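Local coordinates for GTPase activator-like protein (Chaetomium thermophilum, PDB 5HIU) that probably acts, as a whole protein, as the GTPase-activating TSC2 subunit of the tuberous sclerosis complex, and is represented here by its N-terminal all-helical part, at residues 104-109 against 144-149; 155-160 against 176-181; 288-293 against 336-341. One frame throughout, in Å; residues are numbered along the deposited sequence.

How the contacts relate
All three contacts join helices of one elongated helical solenoid. Contacts 1 and 2 share helix 139-163: its earlier turns send an indole to the end of helix 96-107, and its later turns meet the start of helix 179-198, the two centres lying about 19 Å apart. Contact 3 lies on the opposite side of the chain's centre, about 43 Å from contact 1 and 41 Å from contact 2, centre to centre. Contacts 1 and 3 are buried and apolar, one built round a tryptophan, the other round leucines on two helices that run roughly the same way. Contact 2 is at the surface, and charge does its work: a salt bridge beside a capped helix start.

Contact 1. Residues 104-109 against 144-149; sequences HTLTGP and TLWLNQ
Trp146 reaches across to Leu106 and Thr107 with the outer rim of its six-membered ring. Trp146 CH2 lies 4.3 Å from Leu106 CD1, and that methyl stands at the edge of the indole, near its plane, not over a face. The neighbouring atom, Trp146 CZ2, meets Thr107 twice, at 4.2 Å from Thr107 CA and also at 4.2 Å from Thr107 CG2. These are loose van der Waals contacts, and only about 101 Å² is buried between 104-109 and 144-149 in total. The indole has to span a real gap: the nearest CA atoms, those of Thr107 and Trp146, are 9.6 Å apart. Its chi2 of 8° puts CD1 almost eclipsed with CA, which swings the benzo ring outward, away from its own helix and towards the other.

The helices joined here, 96-107 and 139-163, belong to an alpha-solenoid, a row of stacked helices with no strands. They are not consecutive: helix 115-126 comes between them in sequence, and the same side chains also pack on it. Leu106 rests on Ala121, Leu122 and Leu125, while Trp146 touches Leu122 and makes an edge-to-face contact with the ring of Phe115.

On the Thr107 side, the hydroxyl OG1 is hydrogen-bonded back to Phe103 O one turn earlier. The polar branch is thus satisfied within its own helix, while the CG2 methyl meets the indole. Gly108, directly after Thr107, leaves helical geometry, so the indole meets the last turn of the helix. Just before that end, Leu106 O is hydrogen-bonded to Gln118 NE2, tying the last turn to helix 115-126. Trp146 also touches Leu187, and the next residue, Leu147, packs on Phe188, bringing helix 179-198 against this helix as well.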
loop_
_atom_site.group_PDB
_atom_site.type_symbol
_atom_site.label_atom_id
_atom_site.label_comp_id
_atom_site.label_asym_id
_atom_site.label_seq_id
_atom_site.Cartn_x
_atom_site.Cartn_y
_atom_site.Cartn_z
ATOM N N HIS A 104 12.660 -25.168 5.463
ATOM C CA HIS A 104 13.984 -24.939 4.902
ATOM C C HIS A 104 14.200 -25.660 3.593
ATOM O O HIS A 104 14.912 -25.156 2.721
ATOM C CB HIS A 104 15.036 -25.293 5.921
ATOM C CG HIS A 104 15.030 -24.355 7.080
ATOM N ND1 HIS A 104 14.601 -24.722 8.339
ATOM C CD2 HIS A 104 15.345 -23.044 7.156
ATOM C CE1 HIS A 104 14.678 -23.683 9.149
ATOM N NE2 HIS A 104 15.129 -22.650 8.455
ATOM N N THR A 105 13.570 -26.825 3.451
ATOM C CA THR A 105 13.560 -27.539 2.190
ATOM C C THR A 105 12.845 -26.710 1.112
ATOM O O THR A 105 13.371 -26.505 0.020
ATOM C CB THR A 105 12.827 -28.883 2.341
ATOM O OG1 THR A 105 13.508 -29.706 3.277
ATOM C CG2 THR A 105 12.709 -29.621 1.017
ATOM N N LEU A 106 11.641 -26.243 1.418
ATOM C CA LEU A 106 10.849 -25.574 0.402
ATOM C C LEU A 106 11.301 -24.149 0.078
ATOM O O LEU A 106 11.012 -23.669 -1.000
ATOM C CB LEU A 106 9.372 -25.593 0.777
ATOM C CG LEU A 106 8.873 -24.547 1.778
ATOM C CD1 LEU A 106 8.536 -23.193 1.139
ATOM C CD2 LEU A 106 7.650 -25.101 2.504
ATOM N N THR A 107 12.007 -23.478 0.983
ATOM C CA THR A 107 12.280 -22.048 0.829
ATOM C C THR A 107 13.651 -21.732 0.296
ATOM O O THR A 107 13.863 -20.635 -0.221
ATOM C CB THR A 107 12.171 -21.308 2.164
ATOM O OG1 THR A 107 12.979 -21.969 3.145
ATOM C CG2 THR A 107 10.770 -21.296 2.625
ATOM N N GLY A 108 14.577 -22.670 0.433
ATOM C CA GLY A 108 15.964 -22.465 0.024
ATOM C C GLY A 108 16.207 -22.508 -1.478
ATOM O O GLY A 108 15.265 -22.389 -2.260
ATOM N N PRO A 109 17.489 -22.635 -1.885
ATOM C CA PRO A 109 17.909 -22.702 -3.282
ATOM C C PRO A 109 16.968 -23.528 -4.140
ATOM O O PRO A 109 16.799 -24.721 -3.900
ATOM C CB PRO A 109 19.281 -23.381 -3.195
ATOM C CG PRO A 109 19.824 -22.955 -1.868
ATOM C CD PRO A 109 18.663 -22.542 -0.989
ATOM N N THR A 144 9.927 -10.925 2.582
ATOM C CA THR A 144 10.523 -9.716 2.066
ATOM C C THR A 144 11.467 -10.041 0.931
ATOM O O THR A 144 11.532 -9.328 -0.058
ATOM C CB THR A 144 11.263 -8.974 3.180
ATOM O OG1 THR A 144 10.307 -8.586 4.181
ATOM C CG2 THR A 144 12.005 -7.743 2.625
ATOM N N LEU A 145 12.201 -11.125 1.072
ATOM C CA LEU A 145 13.122 -11.542 0.029
ATOM C C LEU A 145 12.326 -11.856 -1.240
ATOM O O LEU A 145 12.545 -11.290 -2.307
ATOM C CB LEU A 145 13.890 -12.757 0.516
ATOM C CG LEU A 145 14.946 -13.376 -0.393
ATOM C CD1 LEU A 145 15.711 -12.322 -1.183
ATOM C CD2 LEU A 145 15.872 -14.232 0.473
ATOM N N TRP A 146 11.355 -12.733 -1.083
ATOM C CA TRP A 146 10.505 -13.145 -2.178
ATOM C C TRP A 146 9.759 -11.999 -2.879
ATOM O O TRP A 146 9.469 -12.094 -4.067
ATOM C CB TRP A 146 9.503 -14.164 -1.635
ATOM C CG TRP A 146 10.072 -15.517 -1.467
ATOM C CD1 TRP A 146 11.379 -15.893 -1.589
ATOM C CD2 TRP A 146 9.346 -16.691 -1.152
ATOM N NE1 TRP A 146 11.498 -17.238 -1.370
ATOM C CE2 TRP A 146 10.261 -17.749 -1.106
ATOM C CE3 TRP A 146 8.002 -16.951 -0.914
ATOM C CZ2 TRP A 146 9.884 -19.036 -0.816
ATOM C CZ3 TRP A 146 7.627 -18.229 -0.622
ATOM C CH2 TRP A 146 8.564 -19.266 -0.587
ATOM N N LEU A 147 9.428 -10.942 -2.144
ATOM C CA LEU A 147 8.770 -9.792 -2.736
ATOM C C LEU A 147 9.667 -9.176 -3.776
ATOM O O LEU A 147 9.226 -8.839 -4.874
ATOM C CB LEU A 147 8.478 -8.715 -1.692
ATOM C CG LEU A 147 7.067 -8.608 -1.155
ATOM C CD1 LEU A 147 7.051 -7.480 -0.134
ATOM C CD2 LEU A 147 6.078 -8.339 -2.265
ATOM N N ASN A 148 10.929 -8.987 -3.392
ATOM C CA ASN A 148 11.908 -8.406 -4.283
ATOM C C ASN A 148 11.977 -9.293 -5.522
ATOM O O ASN A 148 11.733 -8.835 -6.629
ATOM C CB ASN A 148 13.251 -8.308 -3.574
ATOM C CG ASN A 148 14.292 -7.513 -4.355
ATOM O OD1 ASN A 148 14.008 -6.492 -4.972
ATOM N ND2 ASN A 148 15.517 -7.971 -4.297
ATOM N N GLN A 149 12.248 -10.577 -5.320
ATOM C CA GLN A 149 12.300 -11.518 -6.419
ATOM C C GLN A 149 11.046 -11.391 -7.244
ATOM O O GLN A 149 11.126 -11.189 -8.464
ATOM C CB GLN A 149 12.388 -12.954 -5.917
ATOM C CG GLN A 149 13.778 -13.428 -5.520
ATOM C CD GLN A 149 13.814 -14.925 -5.214
ATOM O OE1 GLN A 149 12.970 -15.717 -5.698
ATOM N NE2 GLN A 149 14.790 -15.328 -4.401
#

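Contact 2. Residues 155-160 against 176-181; sequences RDARKL and PASPED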
loop_
_atom_site.group_PDB
_atom_site.type_symbol
_atom_site.label_atom_id
_atom_site.label_comp_id
_atom_site.label_asym_id
_atom_site.label_seq_id
_atom_site.Cartn_x
_atom_site.Cartn_y
_atom_site.Cartn_z
ATOM N N ARG A 155 8.101 -7.327 -13.366
ATOM C CA ARG A 155 8.398 -6.110 -14.095
ATOM C C ARG A 155 9.064 -6.456 -15.407
ATOM O O ARG A 155 8.787 -5.843 -16.446
ATOM C CB ARG A 155 9.280 -5.160 -13.278
ATOM C CG ARG A 155 10.767 -5.220 -13.572
ATOM C CD ARG A 155 11.459 -4.115 -12.815
ATOM N NE ARG A 155 12.905 -4.282 -12.766
ATOM C CZ ARG A 155 13.709 -3.610 -11.943
ATOM N NH1 ARG A 155 13.217 -2.724 -11.073
ATOM N NH2 ARG A 155 15.017 -3.830 -11.985
ATOM N N ASP A 156 9.949 -7.440 -15.344
ATOM C CA ASP A 156 10.672 -7.863 -16.520
ATOM C C ASP A 156 9.682 -8.433 -17.539
ATOM O O ASP A 156 9.626 -7.946 -18.671
ATOM C CB ASP A 156 11.775 -8.857 -16.140
ATOM C CG ASP A 156 12.878 -8.219 -15.270
ATOM O OD1 ASP A 156 12.829 -6.998 -14.994
ATOM O OD2 ASP A 156 13.799 -8.949 -14.852
ATOM N N ALA A 157 8.867 -9.406 -17.134
ATOM C CA ALA A 157 7.826 -9.968 -18.014
ATOM C C ALA A 157 7.028 -8.881 -18.711
ATOM O O ALA A 157 6.783 -8.952 -19.917
ATOM C CB ALA A 157 6.879 -10.854 -17.226
ATOM N N ARG A 158 6.640 -7.874 -17.936
ATOM C CA ARG A 158 5.866 -6.741 -18.426
ATOM C C ARG A 158 6.666 -5.823 -19.368
ATOM O O ARG A 158 6.083 -5.176 -20.236
ATOM C CB ARG A 158 5.371 -5.915 -17.243
ATOM C CG ARG A 158 4.417 -6.620 -16.289
ATOM C CD ARG A 158 4.485 -6.005 -14.885
ATOM N NE ARG A 158 3.571 -6.670 -13.957
ATOM C CZ ARG A 158 3.348 -6.315 -12.688
ATOM N NH1 ARG A 158 3.963 -5.276 -12.138
ATOM N NH2 ARG A 158 2.492 -7.017 -11.955
ATOM N N LYS A 159 7.983 -5.735 -19.168
ATOM C CA LYS A 159 8.861 -4.974 -20.070
ATOM C C LYS A 159 8.931 -5.661 -21.413
ATOM O O LYS A 159 8.769 -5.037 -22.461
ATOM C CB LYS A 159 10.286 -4.849 -19.509
ATOM C CG LYS A 159 10.438 -3.762 -18.461
ATOM C CD LYS A 159 11.811 -3.765 -17.801
ATOM C CE LYS A 159 11.872 -2.714 -16.696
ATOM N NZ LYS A 159 13.196 -2.650 -16.015
ATOM N N LEU A 160 9.166 -6.961 -21.362
ATOM C CA LEU A 160 9.319 -7.760 -22.558
ATOM C C LEU A 160 7.970 -8.000 -23.207
ATOM O O LEU A 160 7.915 -8.395 -24.366
ATOM C CB LEU A 160 9.995 -9.094 -22.229
ATOM C CG LEU A 160 11.335 -8.935 -21.499
ATOM C CD1 LEU A 160 11.837 -10.265 -20.950
ATOM C CD2 LEU A 160 12.359 -8.257 -22.408
ATOM N N PRO A 176 -4.527 -9.911 -20.296
ATOM C CA PRO A 176 -4.344 -10.985 -19.319
ATOM C C PRO A 176 -3.091 -10.804 -18.467
ATOM O O PRO A 176 -2.224 -9.989 -18.794
ATOM C CB PRO A 176 -4.224 -12.247 -20.193
ATOM C CG PRO A 176 -4.973 -11.921 -21.434
ATOM C CD PRO A 176 -4.812 -10.433 -21.644
ATOM N N ALA A 177 -3.014 -11.581 -17.391
ATOM C CA ALA A 177 -1.957 -11.469 -16.387
ATOM C C ALA A 177 -0.917 -12.557 -16.603
ATOM O O ALA A 177 -1.265 -13.731 -16.820
ATOM C CB ALA A 177 -2.561 -11.607 -15.005
ATOM N N SER A 178 0.357 -12.182 -16.548
ATOM C CA SER A 178 1.425 -13.156 -16.724
ATOM C C SER A 178 1.525 -14.087 -15.501
ATOM O O SER A 178 1.064 -13.748 -14.408
ATOM C CB SER A 178 2.760 -12.449 -16.998
ATOM O OG SER A 178 3.239 -11.727 -15.877
ATOM N N PRO A 179 2.103 -15.283 -15.686
ATOM C CA PRO A 179 2.352 -16.116 -14.513
ATOM C C PRO A 179 3.075 -15.332 -13.415
ATOM O O PRO A 179 2.827 -15.561 -12.236
ATOM C CB PRO A 179 3.233 -17.241 -15.064
ATOM C CG PRO A 179 2.866 -17.335 -16.515
ATOM C CD PRO A 179 2.425 -15.975 -16.949
ATOM N N GLU A 180 3.932 -14.389 -13.803
ATOM C CA GLU A 180 4.670 -13.577 -12.840
ATOM C C GLU A 180 3.748 -12.602 -12.127
ATOM O O GLU A 180 3.847 -12.432 -10.925
ATOM C CB GLU A 180 5.828 -12.837 -13.503
ATOM C CG GLU A 180 6.860 -13.770 -14.104
ATOM C CD GLU A 180 6.501 -14.237 -15.517
ATOM O OE1 GLU A 180 5.494 -13.744 -16.081
ATOM O OE2 GLU A 180 7.229 -15.094 -16.068
ATOM N N ASP A 181 2.832 -11.993 -12.861
ATOM C CA ASP A 181 1.772 -11.191 -12.247
ATOM C C ASP A 181 0.986 -12.023 -11.241
ATOM O O ASP A 181 0.686 -11.567 -10.140
ATOM C CB ASP A 181 0.786 -10.667 -13.298
ATOM C CG ASP A 181 1.411 -9.675 -14.267
ATOM O OD1 ASP A 181 2.525 -9.181 -13.997
ATOM O OD2 ASP A 181 0.776 -9.394 -15.315
#
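Arg158 and Asp181 make the ionic part of this contact. The arginine grips side-on, with two nitrogens on a single oxygen: Arg158 NE is 2.7 Å and Arg158 NH2 3.0 Å from Asp181 OD1. Neither bond is straight, at 147° and 133° at the hydrogen, and both come from the same face of a carboxylate turned 50° from the guanidinium plane. An extended chain from CG to NE carries the guanidinium out to this position, although the CB of Arg158 does not aim at the other helix. Its NH1 has a second anionic partner, Asp226, which ties the guanidinium to two acids.

The hydrogen bonds at the start of helix 179-198 form a capping box. Ser178 is the N-cap: its OG accepts from Asp181 N at 3.1 Å, and Ser178 N gives back to Asp181 OD2, also at 3.1 Å. One carboxylate therefore serves both purposes, OD2 closing the box and OD1 taking the arginine of helix 139-163, the preceding helix in the chain.

Van der Waals contact falls to Ala157, whose small CB points at the capped turn. Ala157 CB lies 3.4 Å from Glu180 OE1 and 4.0 Å from Ser178 OG. Glu180, bent at chi2, folds its carboxylate back so that OE1 also receives a weak hydrogen bond from Ser178 OG.

Contact 3. Residues 288-293 against 336-341; sequences ILLDFL and LSLLVG
Leu290 is the main bump, and its two methyls part over Leu338 and Leu339. Leu290 CD2 drops onto the main chain of the other helix, 3.6 Å from Leu339 CA, and lies 3.8 Å from Leu339 CD1. The other branch, Leu290 CD1, settles against the root of the preceding side chain, 3.9 Å from Leu338 CB. Leu290 crosses both Leu338 and Leu339 at about a right angle, one methyl to each.

The hollow that receives it is bounded by Leu339 CA, Leu338 CB and the Leu339 CD1 methyl. Leu339 starts by pointing away from helix 281-294: chi1 (-174°) leaves CG no nearer to Leu290 than CB is, and the turn at chi2 (56°) then brings CD1 back toward helix 281-294. There the same methyl bridges two bumps, since Leu293, one turn beyond Leu290, places its CD1 4.3 Å from Leu339 CD1.

Where Leu290 meets the main chain the CA atoms are nearest, Leu290 CA and Leu339 CA being 6.6 Å apart. Farther along, Leu293 CA and Gly341 CA are 8.2 Å apart. The short axes approach to 9.3 Å and run in broadly the same direction, 36° apart.

In this alpha-solenoid the two helices are next but one in sequence, with helix 302-322 between them. That helix also packs against the leucine contact: Leu293 touches its Val312, Leu316 and Leu319, and Leu339 meets Leu323 just beyond its end. On other sides of the pair, Leu289 packs on Ile252 of helix 245-261, while Leu336 and Val340 face Ile385 of helix 383-391, so the interface is one link in a continuous row of helices.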
loop_
_atom_site.group_PDB
_atom_site.type_symbol
_atom_site.label_atom_id
_atom_site.label_comp_id
_atom_site.label_asym_id
_atom_site.label_seq_id
_atom_site.Cartn_x
_atom_site.Cartn_y
_atom_site.Cartn_z
ATOM N N ILE A 288 3.310 15.823 9.389
ATOM C CA ILE A 288 3.917 15.370 8.129
ATOM C C ILE A 288 3.222 15.999 6.938
ATOM O O ILE A 288 3.869 16.547 6.052
ATOM C CB ILE A 288 3.865 13.820 8.001
ATOM C CG1 ILE A 288 4.883 13.184 8.948
ATOM C CG2 ILE A 288 4.129 13.349 6.566
ATOM C CD1 ILE A 288 4.630 11.719 9.243
ATOM N N LEU A 289 1.900 15.883 6.915
ATOM C CA LEU A 289 1.080 16.426 5.828
ATOM C C LEU A 289 1.260 17.931 5.653
ATOM O O LEU A 289 1.187 18.449 4.528
ATOM C CB LEU A 289 -0.397 16.155 6.114
ATOM C CG LEU A 289 -0.941 14.753 5.895
ATOM C CD1 LEU A 289 -2.301 14.632 6.557
ATOM C CD2 LEU A 289 -1.043 14.439 4.410
ATOM N N LEU A 290 1.450 18.637 6.768
ATOM C CA LEU A 290 1.656 20.079 6.711
ATOM C C LEU A 290 3.050 20.352 6.224
ATOM O O LEU A 290 3.238 21.239 5.385
ATOM C CB LEU A 290 1.454 20.735 8.070
ATOM C CG LEU A 290 -0.001 20.855 8.507
ATOM C CD1 LEU A 290 -0.057 21.132 10.002
ATOM C CD2 LEU A 290 -0.728 21.933 7.719
ATOM N N ASP A 291 4.015 19.578 6.746
ATOM C CA ASP A 291 5.417 19.645 6.296
ATOM C C ASP A 291 5.500 19.658 4.774
ATOM O O ASP A 291 6.298 20.388 4.214
ATOM C CB ASP A 291 6.253 18.465 6.822
ATOM C CG ASP A 291 6.731 18.654 8.250
ATOM O OD1 ASP A 291 6.686 19.780 8.789
ATOM O OD2 ASP A 291 7.168 17.642 8.834
ATOM N N PHE A 292 4.671 18.870 4.099
ATOM C CA PHE A 292 4.684 18.885 2.644
ATOM C C PHE A 292 4.388 20.281 2.143
ATOM O O PHE A 292 4.910 20.698 1.118
ATOM C CB PHE A 292 3.707 17.867 2.067
ATOM C CG PHE A 292 4.023 16.449 2.455
ATOM C CD1 PHE A 292 5.337 15.984 2.438
ATOM C CD2 PHE A 292 3.011 15.574 2.837
ATOM C CE1 PHE A 292 5.627 14.673 2.794
ATOM C CE2 PHE A 292 3.300 14.261 3.195
ATOM C CZ PHE A 292 4.609 13.810 3.175
ATOM N N LEU A 293 3.576 21.009 2.899
ATOM C CA LEU A 293 3.283 22.404 2.607
ATOM C C LEU A 293 4.350 23.336 3.192
ATOM O O LEU A 293 4.916 24.157 2.468
ATOM C CB LEU A 293 1.896 22.759 3.156
ATOM C CG LEU A 293 0.733 21.797 2.859
ATOM C CD1 LEU A 293 -0.562 22.283 3.504
ATOM C CD2 LEU A 293 0.552 21.624 1.360
ATOM N N LEU A 336 -5.125 25.835 12.428
ATOM C CA LEU A 336 -5.489 26.727 11.356
ATOM C C LEU A 336 -4.290 27.562 10.937
ATOM O O LEU A 336 -3.993 27.674 9.753
ATOM C CB LEU A 336 -6.627 27.633 11.773
ATOM C CG LEU A 336 -7.131 28.520 10.632
ATOM C CD1 LEU A 336 -7.648 27.648 9.489
ATOM C CD2 LEU A 336 -8.199 29.487 11.138
ATOM N N SER A 337 -3.605 28.143 11.918
ATOM C CA SER A 337 -2.425 28.969 11.665
ATOM C C SER A 337 -1.441 28.238 10.755
ATOM O O SER A 337 -1.171 28.696 9.638
ATOM C CB SER A 337 -1.764 29.333 12.991
ATOM O OG SER A 337 -1.779 28.212 13.861
ATOM N N LEU A 338 -0.946 27.087 11.230
ATOM C CA LEU A 338 -0.077 26.193 10.443
ATOM C C LEU A 338 -0.640 25.923 9.048
ATOM O O LEU A 338 0.031 26.144 8.042
ATOM C CB LEU A 338 0.096 24.834 11.144
ATOM C CG LEU A 338 1.150 24.583 12.227
ATOM C CD1 LEU A 338 2.513 24.969 11.680
ATOM C CD2 LEU A 338 0.865 25.302 13.543
ATOM N N LEU A 339 -1.873 25.435 8.997
ATOM C CA LEU A 339 -2.482 25.086 7.725
ATOM C C LEU A 339 -2.309 26.226 6.761
ATOM O O LEU A 339 -1.797 26.051 5.671
ATOM C CB LEU A 339 -3.969 24.760 7.882
ATOM C CG LEU A 339 -4.652 24.250 6.610
ATOM C CD1 LEU A 339 -3.941 23.027 6.045
ATOM C CD2 LEU A 339 -6.114 23.934 6.890
ATOM N N VAL A 340 -2.718 27.406 7.196
ATOM C CA VAL A 340 -2.675 28.608 6.367
ATOM C C VAL A 340 -1.233 28.979 6.059
ATOM O O VAL A 340 -0.928 29.385 4.938
ATOM C CB VAL A 340 -3.425 29.771 7.046
ATOM C CG1 VAL A 340 -3.372 31.037 6.206
ATOM C CG2 VAL A 340 -4.876 29.377 7.269
ATOM N N GLY A 341 -0.353 28.822 7.049
ATOM C CA GLY A 341 1.078 29.014 6.842
ATOM C C GLY A 341 1.569 28.129 5.712
ATOM O O GLY A 341 2.274 28.592 4.802
#